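Local atomic coordinates of DNA replication and repair protein RecF (Caldanaerobacter subterraneus subsp. tengcongensis, PDB entry 5Z67), a protein that probably binds ATP and single-stranded DNA and serves as an ABC-type ATPase and recombination mediator in the RecFOR pathway of DNA repair. Residues A[26-31]-A[354-359]; A[312-317]-A[336-341]. All blocks are in the same frame, centred on the assembly; numbering follows the deposited sequence.

Interaction 1: residues A[26-31]-A[354-359]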
loop_
_atom_site.group_PDB
_atom_site.type_symbol
_atom_site.label_atom_id
_atom_site.label_comp_id
_atom_site.label_asym_id
_atom_site.label_seq_id
_atom_site.Cartn_x
_atom_site.Cartn_y
_atom_site.Cartn_z
ATOM N N GLY A 26 -22.482 3.638 -2.126
ATOM C CA GLY A 26 -22.294 3.183 -3.485
ATOM C C GLY A 26 -21.259 4.037 -4.205
ATOM O O GLY A 26 -20.279 4.526 -3.592
ATOM N N VAL A 27 -21.483 4.215 -5.505
ATOM C CA VAL A 27 -20.472 4.776 -6.382
ATOM C C VAL A 27 -20.507 6.292 -6.367
ATOM O O VAL A 27 -21.541 6.910 -6.683
ATOM C CB VAL A 27 -20.658 4.248 -7.836
ATOM C CG1 VAL A 27 -19.664 4.888 -8.810
ATOM C CG2 VAL A 27 -20.505 2.763 -7.848
ATOM N N ASN A 28 -19.385 6.897 -5.993
ATOM C CA ASN A 28 -19.261 8.341 -6.109
ATOM C C ASN A 28 -18.430 8.646 -7.339
ATOM O O ASN A 28 -17.208 8.440 -7.342
ATOM C CB ASN A 28 -18.632 8.952 -4.863
ATOM C CG ASN A 28 -19.518 8.826 -3.649
ATOM O OD1 ASN A 28 -20.192 9.790 -3.274
ATOM N ND2 ASN A 28 -19.523 7.639 -3.015
ATOM N N LEU A 29 -19.107 9.088 -8.393
ATOM C CA LEU A 29 -18.463 9.390 -9.654
ATOM C C LEU A 29 -17.895 10.793 -9.585
ATOM O O LEU A 29 -18.640 11.761 -9.395
ATOM C CB LEU A 29 -19.463 9.247 -10.799
ATOM C CG LEU A 29 -19.028 9.216 -12.266
ATOM C CD1 LEU A 29 -18.743 10.610 -12.848
ATOM C CD2 LEU A 29 -17.839 8.290 -12.471
ATOM N N ILE A 30 -16.581 10.914 -9.709
ATOM C CA ILE A 30 -15.967 12.227 -9.800
ATOM C C ILE A 30 -15.404 12.436 -11.189
ATOM O O ILE A 30 -14.433 11.788 -11.582
ATOM C CB ILE A 30 -14.850 12.421 -8.762
ATOM C CG1 ILE A 30 -15.420 12.307 -7.342
ATOM C CG2 ILE A 30 -14.152 13.755 -8.976
ATOM C CD1 ILE A 30 -15.000 11.047 -6.685
ATOM N N TYR A 31 -16.015 13.335 -11.949
ATOM C CA TYR A 31 -15.541 13.547 -13.308
ATOM C C TYR A 31 -15.066 14.977 -13.503
ATOM O O TYR A 31 -15.478 15.890 -12.789
ATOM C CB TYR A 31 -16.628 13.181 -14.328
ATOM C CG TYR A 31 -17.613 14.275 -14.637
ATOM C CD1 TYR A 31 -18.660 14.559 -13.772
ATOM C CD2 TYR A 31 -17.504 15.020 -15.808
ATOM C CE1 TYR A 31 -19.573 15.553 -14.058
ATOM C CE2 TYR A 31 -18.412 16.021 -16.107
ATOM C CZ TYR A 31 -19.443 16.285 -15.230
ATOM O OH TYR A 31 -20.342 17.283 -15.519
ATOM N N CYS A 354 -23.927 8.894 -6.948
ATOM C CA CYS A 354 -23.770 10.342 -6.879
ATOM C C CYS A 354 -22.735 10.732 -7.898
ATOM O O CYS A 354 -21.719 10.039 -8.078
ATOM C CB CYS A 354 -23.302 10.813 -5.505
ATOM S SG CYS A 354 -24.602 11.010 -4.298
ATOM N N CYS A 355 -22.965 11.858 -8.539
ATOM C CA CYS A 355 -22.005 12.358 -9.493
ATOM C C CYS A 355 -21.493 13.734 -9.063
ATOM O O CYS A 355 -22.276 14.590 -8.629
ATOM C CB CYS A 355 -22.646 12.402 -10.886
ATOM S SG CYS A 355 -21.695 13.320 -12.105
ATOM N N PHE A 356 -20.181 13.929 -9.176
ATOM C CA PHE A 356 -19.519 15.195 -8.840
ATOM C C PHE A 356 -18.691 15.701 -10.001
ATOM O O PHE A 356 -17.981 14.927 -10.660
ATOM C CB PHE A 356 -18.584 15.054 -7.637
ATOM C CG PHE A 356 -19.255 14.607 -6.393
ATOM C CD1 PHE A 356 -19.469 13.261 -6.152
ATOM C CD2 PHE A 356 -19.664 15.526 -5.452
ATOM C CE1 PHE A 356 -20.077 12.839 -4.996
ATOM C CE2 PHE A 356 -20.281 15.106 -4.288
ATOM C CZ PHE A 356 -20.483 13.755 -4.063
ATOM N N LYS A 357 -18.745 17.004 -10.225
ATOM C CA LYS A 357 -17.933 17.628 -11.253
ATOM C C LYS A 357 -16.858 18.421 -10.560
ATOM O O LYS A 357 -17.138 19.195 -9.646
ATOM C CB LYS A 357 -18.766 18.552 -12.153
ATOM C CG LYS A 357 -17.967 19.223 -13.253
ATOM C CD LYS A 357 -18.595 20.556 -13.667
ATOM C CE LYS A 357 -18.536 20.774 -15.177
ATOM N NZ LYS A 357 -17.144 20.659 -15.694
ATOM N N ILE A 358 -15.620 18.242 -10.984
ATOM C CA ILE A 358 -14.556 19.031 -10.403
ATOM C C ILE A 358 -13.976 19.949 -11.485
ATOM O O ILE A 358 -13.715 19.524 -12.602
ATOM C CB ILE A 358 -13.504 18.107 -9.756
ATOM C CG1 ILE A 358 -12.415 18.884 -9.027
ATOM C CG2 ILE A 358 -12.895 17.155 -10.775
ATOM C CD1 ILE A 358 -11.502 17.930 -8.206
ATOM N N TYR A 359 -13.857 21.233 -11.180
ATOM C CA TYR A 359 -13.232 22.164 -12.108
ATOM C C TYR A 359 -12.600 23.272 -11.302
ATOM O O TYR A 359 -13.221 23.761 -10.352
ATOM C CB TYR A 359 -14.249 22.745 -13.091
ATOM C CG TYR A 359 -13.743 23.919 -13.914
ATOM C CD1 TYR A 359 -12.918 23.719 -15.026
ATOM C CD2 TYR A 359 -14.091 25.226 -13.588
ATOM C CE1 TYR A 359 -12.452 24.795 -15.792
ATOM C CE2 TYR A 359 -13.636 26.312 -14.348
ATOM C CZ TYR A 359 -12.817 26.086 -15.446
ATOM O OH TYR A 359 -12.358 27.152 -16.190
#
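Tyr31 has its CG tucked between the backbone N and the carbonyl carbon (chi1 85°), a turn that swings the ring over to Cys355 and Lys357 on the next strand. There Tyr31 CE1 reaches Cys355 SG at 3.6 Å, an oblique sulfur-aromatic contact, and the CB and CG of Lys357 lie along the CE1, CZ and OH side of the ring. Phe356 turns its CG beside its own backbone N (chi1 -60°), which sets the ring next to the Asn28 amide, the two planes 24° apart. Asn28 OD1 meets Phe356 CE1 at the ring edge at 3.5 Å, while Asn28 ND2 is held by Cys24 O. Strands 27-31 and 354-359 run parallel in the core sheet of the P-loop ATPase domain, joined by five backbone hydrogen bonds, the first Cys354 N to Val27 O (3.1 Å) and the last Ile358 N to Tyr31 O (3.0 Å). Were Tyr31 replaced by an alanine, Cys355 SG would probably lose its aromatic partner and the Lys357 chain would be freer to turn. Farther along, Ile30 CG2 packs on Ile358 CG2 at 4.0 Å, and Ile358 also touches Lys38 of the predicted ATP site; at the other end, Cys354 is tied to Cys24 by a disulfide.

Interaction 2: residues A[312-317]-A[336-341]; sequences PVLLLD and EGFQSF
Leu314 brings its CD1 methyl obliquely to the Phe338 ring, 4.1 Å from the ring centroid and off-centre, in a CH-pi contact. The other methyl, Leu314 CD2, comes up to Phe338 CD2, so both branches of the leucine are used against one aromatic side chain. Pro312 O approaches the same ring in its plane, at the edge, 3.3 Å from Phe338 CD2. Phe341 gathers aliphatic neighbours in its turn: Val313 CG1 sits at the ring edge, 3.6 Å from Phe341 CE1, and Leu315 CD2 comes alongside at 3.8 Å from Phe341 CD1. With CG anti to its carbonyl carbon (chi1 -65°), Phe341 sends its ring back along the strand, where Val313 and Leu315, two residues apart, can both reach it.

The backbones set this register. Leu314 is gripped through both its amide and its carbonyl: Leu314 N donates to Gln339 O and Leu314 O accepts from Phe341 N. The ladder continues with Leu316 N to Phe341 O at 2.8 Å. Ahead of the first direct bond, a water bridges the diverging chains, donating to Pro312 O and accepting from Gln339 N at 2.7 Å. The Gln339 side chain runs beside Val313, its OE1 3.4 Å from Val313 CG2, while OE1 accepts from Leu5 N and NE2 donates to Cys24 O.

Farther out, Phe23 meets the Phe341 ring edge-to-face and Lys311 makes a cation-pi contact with Phe338. The two strands belong to a parallel beta-alpha-beta unit whose connecting helix is 325-334. Strand 117-120 flanks 313-316 and strand 27-31 flanks 340-344, while Leu315 packs on Ile45 and Arg46 of helix 35-50.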
loop_
_atom_site.group_PDB
_atom_site.type_symbol
_atom_site.label_atom_id
_atom_site.label_comp_id
_atom_site.label_asym_id
_atom_site.label_seq_id
_atom_site.Cartn_x
_atom_site.Cartn_y
_atom_site.Cartn_z
ATOM N N PRO A 312 -13.696 -2.218 3.392
ATOM C CA PRO A 312 -12.997 -0.994 2.974
ATOM C C PRO A 312 -13.745 -0.126 1.967
ATOM O O PRO A 312 -14.706 -0.560 1.325
ATOM C CB PRO A 312 -11.713 -1.528 2.332
ATOM C CG PRO A 312 -11.561 -2.907 2.837
ATOM C CD PRO A 312 -12.969 -3.420 2.972
ATOM N N VAL A 313 -13.282 1.114 1.854
ATOM C CA VAL A 313 -13.755 2.078 0.863
ATOM C C VAL A 313 -12.869 1.914 -0.371
ATOM O O VAL A 313 -11.668 1.691 -0.238
ATOM C CB VAL A 313 -13.701 3.541 1.423
ATOM C CG1 VAL A 313 -13.874 4.562 0.311
ATOM C CG2 VAL A 313 -14.766 3.751 2.514
ATOM N N LEU A 314 -13.434 1.979 -1.574
ATOM C CA LEU A 314 -12.610 1.732 -2.762
ATOM C C LEU A 314 -12.317 3.011 -3.538
ATOM O O LEU A 314 -13.223 3.796 -3.830
ATOM C CB LEU A 314 -13.275 0.713 -3.685
ATOM C CG LEU A 314 -13.948 -0.463 -2.985
ATOM C CD1 LEU A 314 -14.540 -1.395 -4.027
ATOM C CD2 LEU A 314 -12.957 -1.220 -2.106
ATOM N N LEU A 315 -11.043 3.216 -3.866
ATOM C CA LEU A 315 -10.657 4.366 -4.673
ATOM C C LEU A 315 -10.183 3.880 -6.022
ATOM O O LEU A 315 -9.290 3.036 -6.119
ATOM C CB LEU A 315 -9.557 5.190 -3.994
ATOM C CG LEU A 315 -9.716 5.477 -2.493
ATOM C CD1 LEU A 315 -8.517 6.243 -1.989
ATOM C CD2 LEU A 315 -10.985 6.262 -2.255
ATOM N N LEU A 316 -10.791 4.392 -7.077
ATOM C CA LEU A 316 -10.392 3.976 -8.403
ATOM C C LEU A 316 -9.906 5.173 -9.180
ATOM O O LEU A 316 -10.694 5.966 -9.671
ATOM C CB LEU A 316 -11.545 3.292 -9.112
ATOM C CG LEU A 316 -11.741 1.839 -8.707
ATOM C CD1 LEU A 316 -12.423 1.707 -7.341
ATOM C CD2 LEU A 316 -12.540 1.125 -9.800
ATOM N N ASP A 317 -8.594 5.312 -9.267
ATOM C CA ASP A 317 -8.031 6.491 -9.885
ATOM C C ASP A 317 -7.827 6.286 -11.372
ATOM O O ASP A 317 -6.846 5.658 -11.788
ATOM C CB ASP A 317 -6.715 6.871 -9.213
ATOM C CG ASP A 317 -6.173 8.204 -9.716
ATOM O OD1 ASP A 317 -6.966 9.040 -10.215
ATOM O OD2 ASP A 317 -4.946 8.411 -9.611
ATOM N N GLU A 336 -19.882 -3.830 -5.790
ATOM C CA GLU A 336 -21.297 -3.803 -5.469
ATOM C C GLU A 336 -21.605 -3.261 -4.084
ATOM O O GLU A 336 -22.289 -2.242 -3.952
ATOM C CB GLU A 336 -21.890 -5.206 -5.618
ATOM C CG GLU A 336 -23.327 -5.245 -6.143
ATOM C CD GLU A 336 -23.427 -5.083 -7.658
ATOM O OE1 GLU A 336 -24.031 -5.956 -8.316
ATOM O OE2 GLU A 336 -22.914 -4.078 -8.191
ATOM N N GLY A 337 -21.101 -3.914 -3.047
ATOM C CA GLY A 337 -21.496 -3.503 -1.707
ATOM C C GLY A 337 -20.600 -2.503 -0.991
ATOM O O GLY A 337 -20.746 -2.284 0.208
ATOM N N PHE A 338 -19.674 -1.894 -1.721
ATOM C CA PHE A 338 -18.738 -0.936 -1.131
ATOM C C PHE A 338 -19.120 0.537 -1.383
ATOM O O PHE A 338 -19.936 0.844 -2.268
ATOM C CB PHE A 338 -17.327 -1.181 -1.676
ATOM C CG PHE A 338 -16.837 -2.614 -1.542
ATOM C CD1 PHE A 338 -17.242 -3.597 -2.441
ATOM C CD2 PHE A 338 -15.935 -2.961 -0.546
ATOM C CE1 PHE A 338 -16.786 -4.898 -2.320
ATOM C CE2 PHE A 338 -15.469 -4.264 -0.422
ATOM C CZ PHE A 338 -15.883 -5.230 -1.310
ATOM N N GLN A 339 -18.540 1.445 -0.599
ATOM C CA GLN A 339 -18.471 2.836 -1.030
ATOM C C GLN A 339 -17.293 2.943 -1.981
ATOM O O GLN A 339 -16.206 2.425 -1.695
ATOM C CB GLN A 339 -18.301 3.811 0.135
ATOM C CG GLN A 339 -18.343 5.294 -0.294
ATOM C CD GLN A 339 -17.979 6.285 0.838
ATOM O OE1 GLN A 339 -17.016 6.068 1.587
ATOM N NE2 GLN A 339 -18.742 7.376 0.947
ATOM N N SER A 340 -17.489 3.584 -3.131
ATOM C CA SER A 340 -16.376 3.749 -4.048
ATOM C C SER A 340 -16.341 5.143 -4.639
ATOM O O SER A 340 -17.361 5.828 -4.738
ATOM C CB SER A 340 -16.416 2.698 -5.161
ATOM O OG SER A 340 -17.694 2.633 -5.757
ATOM N N PHE A 341 -15.131 5.551 -4.985
ATOM C CA PHE A 341 -14.839 6.840 -5.580
ATOM C C PHE A 341 -14.168 6.541 -6.915
ATOM O O PHE A 341 -13.047 6.040 -6.946
ATOM C CB PHE A 341 -13.942 7.686 -4.657
ATOM C CG PHE A 341 -14.614 8.066 -3.359
ATOM C CD1 PHE A 341 -14.700 7.154 -2.313
ATOM C CD2 PHE A 341 -15.197 9.312 -3.203
ATOM C CE1 PHE A 341 -15.363 7.480 -1.113
ATOM C CE2 PHE A 341 -15.856 9.658 -2.009
ATOM C CZ PHE A 341 -15.940 8.737 -0.960
HETATM O O HOH W 1 -17.190 0.635 1.649
#

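Overall arrangement
Interactions 1 and 2 lie in one mixed sheet, their centres about 12 Å apart, with strands in the order 117-120, 313-316, 340-344, 27-31, 354-359, 362-365. The two pairings are linked by a third, between 340-344 and 27-31, where Asn28 N meets Ser340 O at 2.6 Å and Gly26 O meets Ser340 N at 3.0 Å, both probable hydrogen bonds. Along the chain, interaction 2 spans a short beta-alpha-beta connection that falls within the far longer separation between 26-31 and 354-359. An N-terminal strand is thereby inserted between two C-terminal ones, and it leads directly into the predicted ATP-binding loop and helix 35-50, so both ends of the chain probably contribute to the nucleotide-binding core.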